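Local structure of kcn28 (Kitasatospora, 6J31) at residues Ser333-Leu337 against Gly338-Arg342; Pro364-Ala367 against Glu368-Gly372. The protein is a two-domain protein of the GT-B structural class, related to erythromycin biosynthesis protein CIII, modelled here with (2e,2'e)-3,3'-(1,2-phenylene)di(prop-2-enoic acid). One frame throughout, in Å; residues are numbered along the deposited sequence.

Interaction 1. Residues Ser333-Leu337 against Gly338-Arg342; sequences SVVGL and GIARR
Val334 sets its CG2 methyl against Ala340, CG2 to CB 3.6 Å, where helix 327-336 passes over the start of strand 340-342. With CG1 anti to the carbonyl carbon (chi1 -72°), CG2 is left between the backbone N and the carbonyl carbon, from where it meets the alanine CB, which is directed at the helix. Val335, the next residue, uses CG2 as well: this methyl lies along the strand backbone, 3.7 Å from Ala340 O and 4.1 Å from Arg342 CB. The turn between the two elements is a Schellman motif. Gly338 takes a positive phi of 73°, and its N donates to Val335 O at 2.9 Å, approaching from above the carbonyl plane. A weak but nearly straight bond, Ile339 N to Val334 O at 3.3 Å, completes the pair of bonds back into the last helical turn. Ile339 CG1, between its own backbone N and carbonyl carbon (chi1 57°), comes 3.4 Å from Val334 O; it also meets Leu337 CB at 4.0 Å, a side-chain contact across the turn. Leu337 and Ile339 both go on to touch Leu373 of helix 364-378, while Val334 and Ile339 reach helix 305-314 through Ile308 and Leu312. Arg342 extends away from the turn to a salt bridge with Glu332. The unit is the helix-to-strand half of a beta-alpha-beta crossover ending at an outermost strand of the six-stranded parallel sheet. Its chemistry implies a turn closed by one good and one weak main-chain bond, with valine methyls against an alanine CB, consistent with close approach of helix and strand.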
ATOM      1  N   SER A 333      -5.286  -8.501  11.105  1.00 40.83           N
ATOM      2  CA  SER A 333      -3.972  -9.136  11.155  1.00 39.03           C
ATOM      3  C   SER A 333      -3.159  -8.648  12.346  1.00 37.52           C
ATOM      4  O   SER A 333      -2.647  -9.457  13.127  1.00 38.54           O
ATOM      5  CB  SER A 333      -3.222  -8.888   9.846  1.00 39.61           C
ATOM      6  OG  SER A 333      -3.970  -9.383   8.748  1.00 40.96           O
ATOM      7  N   VAL A 334      -3.018  -7.327  12.499  1.00 36.56           N
ATOM      8  CA  VAL A 334      -2.193  -6.801  13.583  1.00 36.90           C
ATOM      9  C   VAL A 334      -2.818  -7.089  14.943  1.00 38.06           C
ATOM     10  O   VAL A 334      -2.100  -7.306  15.928  1.00 39.20           O
ATOM     11  CB  VAL A 334      -1.928  -5.298  13.388  1.00 36.58           C
ATOM     12  CG1 VAL A 334      -0.958  -5.085  12.241  1.00 35.56           C
ATOM     13  CG2 VAL A 334      -3.235  -4.537  13.147  1.00 35.87           C
ATOM     14  N   VAL A 335      -4.148  -7.091  15.032  1.00 38.06           N
ATOM     15  CA  VAL A 335      -4.796  -7.498  16.274  1.00 37.77           C
ATOM     16  C   VAL A 335      -4.542  -8.976  16.540  1.00 38.10           C
ATOM     17  O   VAL A 335      -4.230  -9.375  17.671  1.00 38.11           O
ATOM     18  CB  VAL A 335      -6.302  -7.176  16.218  1.00 35.85           C
ATOM     19  CG1 VAL A 335      -7.062  -7.963  17.280  1.00 36.17           C
ATOM     20  CG2 VAL A 335      -6.523  -5.687  16.382  1.00 33.20           C
ATOM     21  N   GLY A 336      -4.650  -9.807  15.500  1.00 37.06           N
ATOM     22  CA  GLY A 336      -4.366 -11.224  15.648  1.00 36.62           C
ATOM     23  C   GLY A 336      -2.935 -11.507  16.056  1.00 36.78           C
ATOM     24  O   GLY A 336      -2.653 -12.547  16.656  1.00 36.31           O
ATOM     25  N   LEU A 337      -2.010 -10.606  15.710  1.00 37.10           N
ATOM     26  CA  LEU A 337      -0.621 -10.720  16.129  1.00 37.04           C
ATOM     27  C   LEU A 337      -0.411 -10.275  17.572  1.00 37.84           C
ATOM     28  O   LEU A 337       0.689 -10.459  18.105  1.00 37.35           O
ATOM     29  CB  LEU A 337       0.277  -9.892  15.201  1.00 36.86           C
ATOM     30  CG  LEU A 337       0.316 -10.312  13.728  1.00 37.25           C
ATOM     31  CD1 LEU A 337       1.055  -9.287  12.894  1.00 37.87           C
ATOM     32  CD2 LEU A 337       0.937 -11.696  13.551  1.00 36.03           C
ATOM     33  N   GLY A 338      -1.437  -9.720  18.214  1.00 38.58           N
ATOM     34  CA  GLY A 338      -1.321  -9.289  19.595  1.00 40.13           C
ATOM     35  C   GLY A 338      -0.492  -8.041  19.797  1.00 41.36           C
ATOM     36  O   GLY A 338       0.156  -7.902  20.840  1.00 41.17           O
ATOM     37  N   ILE A 339      -0.482  -7.132  18.822  1.00 40.99           N
ATOM     38  CA  ILE A 339       0.312  -5.913  18.915  1.00 40.67           C
ATOM     39  C   ILE A 339      -0.550  -4.692  18.622  1.00 42.80           C
ATOM     40  O   ILE A 339      -0.026  -3.600  18.379  1.00 43.87           O
ATOM     41  CB  ILE A 339       1.517  -5.954  17.958  1.00 38.47           C
ATOM     42  CG1 ILE A 339       1.040  -6.168  16.526  1.00 36.89           C
ATOM     43  CG2 ILE A 339       2.513  -7.031  18.368  1.00 38.14           C
ATOM     44  CD1 ILE A 339       1.861  -5.428  15.517  1.00 36.19           C
ATOM     45  N   ALA A 340      -1.871  -4.857  18.626  1.00 43.85           N
ATOM     46  CA  ALA A 340      -2.736  -3.774  18.187  1.00 45.08           C
ATOM     47  C   ALA A 340      -4.102  -3.880  18.847  1.00 47.45           C
ATOM     48  O   ALA A 340      -4.493  -4.931  19.357  1.00 47.02           O
ATOM     49  CB  ALA A 340      -2.882  -3.766  16.661  1.00 44.13           C
ATOM     50  N   ARG A 341      -4.829  -2.763  18.819  1.00 51.94           N
ATOM     51  CA  ARG A 341      -6.207  -2.686  19.276  1.00 55.86           C
ATOM     52  C   ARG A 341      -7.017  -2.029  18.167  1.00 55.80           C
ATOM     53  O   ARG A 341      -6.555  -1.068  17.546  1.00 54.46           O
ATOM     54  CB  ARG A 341      -6.318  -1.849  20.558  1.00 59.84           C
ATOM     55  CG  ARG A 341      -5.831  -2.519  21.845  1.00 63.63           C
ATOM     56  CD  ARG A 341      -6.937  -2.815  22.844  1.00 67.04           C
ATOM     57  NE  ARG A 341      -6.409  -2.919  24.206  1.00 70.64           N
ATOM     58  CZ  ARG A 341      -5.551  -3.842  24.632  1.00 73.39           C
ATOM     59  NH1 ARG A 341      -5.097  -4.777  23.807  1.00 74.36           N
ATOM     60  NH2 ARG A 341      -5.143  -3.823  25.895  1.00 74.37           N
ATOM     61  N   ARG A 342      -8.211  -2.549  17.902  1.00 56.96           N
ATOM     62  CA  ARG A 342      -9.075  -1.993  16.868  1.00 58.33           C
ATOM     63  C   ARG A 342     -10.161  -1.118  17.487  1.00 61.08           C
ATOM     64  O   ARG A 342     -10.755  -1.478  18.508  1.00 63.42           O
ATOM     65  CB  ARG A 342      -9.701  -3.112  16.032  1.00 57.09           C
ATOM     66  CG  ARG A 342     -10.594  -2.639  14.897  1.00 55.23           C
ATOM     67  CD  ARG A 342     -11.029  -3.811  14.031  1.00 54.12           C
ATOM     68  NE  ARG A 342     -11.937  -3.404  12.962  1.00 53.57           N
ATOM     69  CZ  ARG A 342     -12.268  -4.171  11.928  1.00 52.59           C
ATOM     70  NH1 ARG A 342     -11.768  -5.395  11.817  1.00 52.11           N
ATOM     71  NH2 ARG A 342     -13.103  -3.715  11.001  1.00 51.51           N
TER

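Interaction 2. Residues Pro364-Ala367 against Glu368-Gly372; sequences PAVA and ERLSG
The guanidinium of Arg369 has Ala365 O over the centre of one face, 3.6 Å above the plane, with Val366 N on that same face. Around the group, NH1 lies 3.8 Å from Ala365 CB, and NH2 approaches Val366 CG2 at 3.4 Å. The arginine chain leaves its helix turn with CG beside the backbone N and bends at chi3 (-76°), which brings the flat group back over the preceding turn. Its NE is hydrogen-bonded to Gly338 O, outside this helix segment. The carbonyl under the guanidinium is already engaged, since Arg369 N donates to Ala365 O at 3.0 Å. Equivalent i to i+4 bonds join Glu368 N to Pro364 O, Leu370 N to Val366 O and Ser371 N to Ala367 O, the regular pattern of an alpha-helix. Just before this first turn, Asp363 OD1 accepts from Ala365 N, and weakly from Val366 N. On the buried side, Leu370 CG sits 3.5 Å from Val366 O, and the side chains of Val366 and Leu370 both touch Pro317. The chemistry implies a cation laid flat on a helix carbonyl, whose partial negative charge would probably steady it while NE is held by Gly338 O of the neighbouring turn.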
ATOM      1  N   PRO A 364       4.444  -5.272  28.540  1.00 55.18           N
ATOM      2  CA  PRO A 364       5.744  -5.808  28.106  1.00 54.19           C
ATOM      3  C   PRO A 364       5.629  -6.957  27.120  1.00 52.40           C
ATOM      4  O   PRO A 364       6.547  -7.160  26.314  1.00 51.63           O
ATOM      5  CB  PRO A 364       6.395  -6.259  29.420  1.00 54.82           C
ATOM      6  CG  PRO A 364       5.239  -6.560  30.319  1.00 56.00           C
ATOM      7  CD  PRO A 364       4.151  -5.587  29.950  1.00 55.56           C
ATOM      8  N   ALA A 365       4.549  -7.741  27.182  1.00 50.45           N
ATOM      9  CA  ALA A 365       4.367  -8.813  26.209  1.00 49.90           C
ATOM     10  C   ALA A 365       4.148  -8.250  24.811  1.00 48.43           C
ATOM     11  O   ALA A 365       4.588  -8.844  23.818  1.00 48.41           O
ATOM     12  CB  ALA A 365       3.199  -9.710  26.621  1.00 50.23           C
ATOM     13  N   VAL A 366       3.459  -7.112  24.711  1.00 46.59           N
ATOM     14  CA  VAL A 366       3.279  -6.465  23.416  1.00 45.14           C
ATOM     15  C   VAL A 366       4.626  -6.038  22.848  1.00 46.11           C
ATOM     16  O   VAL A 366       4.913  -6.247  21.663  1.00 45.25           O
ATOM     17  CB  VAL A 366       2.313  -5.274  23.549  1.00 44.43           C
ATOM     18  CG1 VAL A 366       2.429  -4.353  22.345  1.00 44.46           C
ATOM     19  CG2 VAL A 366       0.883  -5.772  23.720  1.00 43.51           C
ATOM     20  N   ALA A 367       5.488  -5.462  23.691  1.00 46.74           N
ATOM     21  CA  ALA A 367       6.806  -5.044  23.228  1.00 45.99           C
ATOM     22  C   ALA A 367       7.629  -6.234  22.750  1.00 46.27           C
ATOM     23  O   ALA A 367       8.336  -6.141  21.739  1.00 46.78           O
ATOM     24  CB  ALA A 367       7.541  -4.295  24.340  1.00 45.33           C
ATOM     25  N   GLU A 368       7.545  -7.364  23.458  1.00 46.78           N
ATOM     26  CA  GLU A 368       8.304  -8.546  23.058  1.00 46.87           C
ATOM     27  C   GLU A 368       7.828  -9.082  21.713  1.00 44.38           C
ATOM     28  O   GLU A 368       8.645  -9.478  20.874  1.00 43.32           O
ATOM     29  CB  GLU A 368       8.210  -9.622  24.142  1.00 49.61           C
ATOM     30  CG  GLU A 368       9.224 -10.758  24.006  1.00 50.96           C
ATOM     31  CD  GLU A 368       8.772 -11.848  23.044  1.00 51.97           C
ATOM     32  OE1 GLU A 368       7.547 -12.016  22.866  1.00 51.82           O
ATOM     33  OE2 GLU A 368       9.640 -12.533  22.464  1.00 51.80           O
ATOM     34  N   ARG A 369       6.511  -9.105  21.489  1.00 42.62           N
ATOM     35  CA  ARG A 369       5.995  -9.578  20.208  1.00 41.60           C
ATOM     36  C   ARG A 369       6.458  -8.688  19.062  1.00 40.43           C
ATOM     37  O   ARG A 369       6.739  -9.178  17.962  1.00 41.14           O
ATOM     38  CB  ARG A 369       4.467  -9.665  20.248  1.00 42.44           C
ATOM     39  CG  ARG A 369       3.944 -10.830  21.085  1.00 43.05           C
ATOM     40  CD  ARG A 369       2.431 -10.985  20.991  1.00 43.95           C
ATOM     41  NE  ARG A 369       1.708  -9.982  21.771  1.00 47.50           N
ATOM     42  CZ  ARG A 369       1.251 -10.172  23.007  1.00 49.36           C
ATOM     43  NH1 ARG A 369       1.441 -11.332  23.623  1.00 50.16           N
ATOM     44  NH2 ARG A 369       0.598  -9.201  23.627  1.00 49.78           N
ATOM     45  N   LEU A 370       6.554  -7.379  19.303  1.00 41.18           N
ATOM     46  CA  LEU A 370       7.042  -6.469  18.270  1.00 40.69           C
ATOM     47  C   LEU A 370       8.476  -6.795  17.869  1.00 41.33           C
ATOM     48  O   LEU A 370       8.814  -6.779  16.680  1.00 39.89           O
ATOM     49  CB  LEU A 370       6.928  -5.027  18.757  1.00 40.38           C
ATOM     50  CG  LEU A 370       5.508  -4.464  18.705  1.00 39.84           C
ATOM     51  CD1 LEU A 370       5.453  -3.073  19.316  1.00 40.71           C
ATOM     52  CD2 LEU A 370       4.985  -4.450  17.271  1.00 38.05           C
ATOM     53  N   SER A 371       9.334  -7.096  18.844  1.00 44.84           N
ATOM     54  CA  SER A 371      10.707  -7.461  18.519  1.00 46.65           C
ATOM     55  C   SER A 371      10.750  -8.726  17.673  1.00 45.34           C
ATOM     56  O   SER A 371      11.551  -8.829  16.737  1.00 45.02           O
ATOM     57  CB  SER A 371      11.520  -7.638  19.799  1.00 48.86           C
ATOM     58  OG  SER A 371      11.444  -6.466  20.590  1.00 52.09           O
ATOM     59  N   GLY A 372       9.893  -9.699  17.989  1.00 43.23           N
ATOM     60  CA  GLY A 372       9.823 -10.895  17.168  1.00 40.49           C
ATOM     61  C   GLY A 372       9.349 -10.605  15.756  1.00 38.52           C
ATOM     62  O   GLY A 372       9.895 -11.139  14.787  1.00 36.43           O
TER

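Interactions 1 and 2 lie close together on the same side of the molecule, their centres about 12 Å apart, and meet directly. Arg369 is the joint: its NE is 2.8 Å from Gly338 O, a hydrogen bond that ties helix 364-378 to the Schellman turn, while Val366 and Leu370 pack against that turn and Ile339. Interaction 1 turns a helix into an edge strand and relies on aliphatic contacts with two backbone bonds at a glycine. Interaction 2 stays within one helix, where repeated backbone bonds dominate. Each has a buried apolar side, Val334, Ile339 and Ala340 in the first, Val366 and Leu370 in the second, and an exposed side, with Arg341 and Arg342 in the first and Pro364, Ala367, Glu368 and Ser371 in the second.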